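PDB 1NT2: fibrillarin-like pre-rRNA processing protein, which transfers methyl groups from S-adenosyl-L-methionine to ribose 2'-hydroxyls of rRNA and tRNA at sites chosen by a guide RNA. Local coordinates for residues L15-K20 and A76-E81. Numbering follows the deposited sequence.
Sequences LVTKSK and ADIVDE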
loop_
_atom_site.group_PDB
_atom_site.type_symbol
_atom_site.label_atom_id
_atom_site.label_comp_id
_atom_site.label_asym_id
_atom_site.label_seq_id
_atom_site.Cartn_x
_atom_site.Cartn_y
_atom_site.Cartn_z
ATOM N N LEU A 15 10.362 -17.652 55.951
ATOM C CA LEU A 15 10.227 -16.224 56.211
ATOM C C LEU A 15 8.724 -15.967 56.285
ATOM O O LEU A 15 7.972 -16.477 55.455
ATOM C CB LEU A 15 10.846 -15.420 55.061
ATOM C CG LEU A 15 11.015 -13.911 55.235
ATOM C CD1 LEU A 15 12.233 -13.635 56.090
ATOM C CD2 LEU A 15 11.165 -13.248 53.876
ATOM N N VAL A 16 8.283 -15.209 57.287
ATOM C CA VAL A 16 6.852 -14.901 57.432
ATOM C C VAL A 16 6.611 -13.557 58.102
ATOM O O VAL A 16 7.514 -12.994 58.725
ATOM C CB VAL A 16 6.094 -15.958 58.283
ATOM C CG1 VAL A 16 6.212 -17.330 57.653
ATOM C CG2 VAL A 16 6.620 -15.951 59.712
ATOM N N THR A 17 5.386 -13.052 57.972
ATOM C CA THR A 17 5.010 -11.781 58.592
ATOM C C THR A 17 3.821 -11.979 59.542
ATOM O O THR A 17 2.873 -12.714 59.231
ATOM C CB THR A 17 4.640 -10.683 57.537
ATOM O OG1 THR A 17 3.538 -11.127 56.731
ATOM C CG2 THR A 17 5.834 -10.370 56.646
ATOM N N LYS A 18 3.893 -11.334 60.707
ATOM C CA LYS A 18 2.834 -11.421 61.703
ATOM C C LYS A 18 1.568 -10.838 61.110
ATOM O O LYS A 18 1.478 -9.628 60.900
ATOM C CB LYS A 18 3.208 -10.623 62.963
ATOM C CG LYS A 18 2.018 -10.323 63.897
ATOM C CD LYS A 18 2.301 -9.196 64.902
ATOM C CE LYS A 18 3.347 -9.584 65.949
ATOM N NZ LYS A 18 3.585 -8.500 66.956
ATOM N N SER A 19 0.593 -11.690 60.824
ATOM C CA SER A 19 -0.668 -11.208 60.276
ATOM C C SER A 19 -1.838 -12.003 60.813
ATOM O O SER A 19 -1.665 -12.996 61.517
ATOM C CB SER A 19 -0.682 -11.285 58.747
ATOM O OG SER A 19 -1.934 -10.839 58.242
ATOM N N LYS A 20 -3.036 -11.541 60.485
ATOM C CA LYS A 20 -4.255 -12.203 60.901
ATOM C C LYS A 20 -5.134 -12.170 59.676
ATOM O O LYS A 20 -6.359 -12.122 59.777
ATOM C CB LYS A 20 -4.915 -11.450 62.056
ATOM C CG LYS A 20 -5.048 -9.966 61.807
ATOM C CD LYS A 20 -5.554 -9.235 63.038
ATOM C CE LYS A 20 -5.304 -7.733 62.920
ATOM N NZ LYS A 20 -5.840 -7.169 61.643
ATOM N N ALA A 76 2.047 -4.521 53.854
ATOM C CA ALA A 76 0.890 -4.084 54.615
ATOM C C ALA A 76 0.892 -4.677 56.019
ATOM O O ALA A 76 0.312 -4.101 56.943
ATOM C CB ALA A 76 -0.379 -4.467 53.885
ATOM N N ASP A 77 1.528 -5.834 56.180
ATOM C CA ASP A 77 1.601 -6.471 57.490
ATOM C C ASP A 77 2.718 -5.834 58.294
ATOM O O ASP A 77 2.656 -5.769 59.524
ATOM C CB ASP A 77 1.889 -7.966 57.369
ATOM C CG ASP A 77 0.689 -8.759 56.911
ATOM O OD1 ASP A 77 -0.446 -8.279 57.124
ATOM O OD2 ASP A 77 0.891 -9.870 56.358
ATOM N N ILE A 78 3.749 -5.385 57.586
ATOM C CA ILE A 78 4.895 -4.740 58.207
ATOM C C ILE A 78 4.456 -3.366 58.709
ATOM O O ILE A 78 4.628 -3.037 59.883
ATOM C CB ILE A 78 6.043 -4.595 57.196
ATOM C CG1 ILE A 78 6.442 -5.988 56.683
ATOM C CG2 ILE A 78 7.227 -3.890 57.841
ATOM C CD1 ILE A 78 7.574 -6.003 55.665
ATOM N N VAL A 79 3.874 -2.572 57.817
ATOM C CA VAL A 79 3.374 -1.243 58.166
ATOM C C VAL A 79 1.877 -1.358 58.502
ATOM O O VAL A 79 1.026 -0.903 57.747
ATOM C CB VAL A 79 3.582 -0.260 56.981
ATOM C CG1 VAL A 79 2.966 1.087 57.290
ATOM C CG2 VAL A 79 5.068 -0.098 56.710
ATOM N N ASP A 80 1.566 -1.982 59.635
ATOM C CA ASP A 80 0.174 -2.174 60.054
ATOM C C ASP A 80 -0.453 -0.929 60.666
ATOM O O ASP A 80 -1.679 -0.844 60.813
ATOM C CB ASP A 80 0.088 -3.320 61.064
ATOM C CG ASP A 80 1.036 -3.140 62.237
ATOM O OD1 ASP A 80 2.262 -3.037 62.001
ATOM O OD2 ASP A 80 0.552 -3.109 63.389
ATOM N N GLU A 81 0.398 0.027 61.027
ATOM C CA GLU A 81 -0.039 1.278 61.634
ATOM C C GLU A 81 0.359 2.429 60.711
ATOM O O GLU A 81 0.657 3.540 61.164
ATOM C CB GLU A 81 0.627 1.456 63.009
ATOM C CG GLU A 81 0.544 0.229 63.935
ATOM C CD GLU A 81 -0.595 0.302 64.944
ATOM O OE1 GLU A 81 -0.593 1.243 65.764
ATOM O OE2 GLU A 81 -1.482 -0.584 64.922
#
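Asp-77, in the last turn of helix 70-78, sets its carboxylate against Thr-17, near the end of strand 14-18, and Ser-19, just past it. Each hydroxyl donates to a different oxygen. Thr-17 OG1 reaches Asp-77 OD2 at 3.0 Å, meeting it on the anti side and only 16° out of the carboxylate plane. The side chains of Thr-17 and Asp-77 cross at about a right angle. Ser-19 comes over the flat group instead. Its OG lies 3.2 Å from Asp-77 OD1, from above the plane and 44° out of it. Ser-19 CB sits 3.4 Å from Asp-77 CG.

The torsions explain the grip. Thr-17 OG1 lies between its own backbone N and carbonyl carbon, which leaves CG2 beside the N, facing Ile-78 CG1 at 4.4 Å. In Asp-77, CG is anti to the carbonyl carbon (chi1 -75°), and this sends the carboxylate out toward the strand. Beside it, Asp-77 CB lies 3.9 Å from Lys-18 O.

Both carboxylate oxygens also have charged partners. Arg-104 makes a salt bridge to OD1 and Arg-34, on the neighbouring strand 33-35, makes one to OD2. Ser-19 OG is also hydrogen-bonded to Tyr-21 N. Ile-78 adds apolar packing against Val-8 of strand 8-11.

The contact joins the antiparallel N-terminal sheet to a helix of the Rossmann-like methyltransferase domain. The Ile-78 side chain is about 13 Å from the bound S-adenosylmethionine. An asparagine in place of Asp-77 would probably leave Arg-34 and Arg-104 without their shared negative partner. The chemistry implies a buried carboxylate that is likely to stay ionised, its negative charge probably more than offset by the two arginines and its rotation restrained by two hydroxyls.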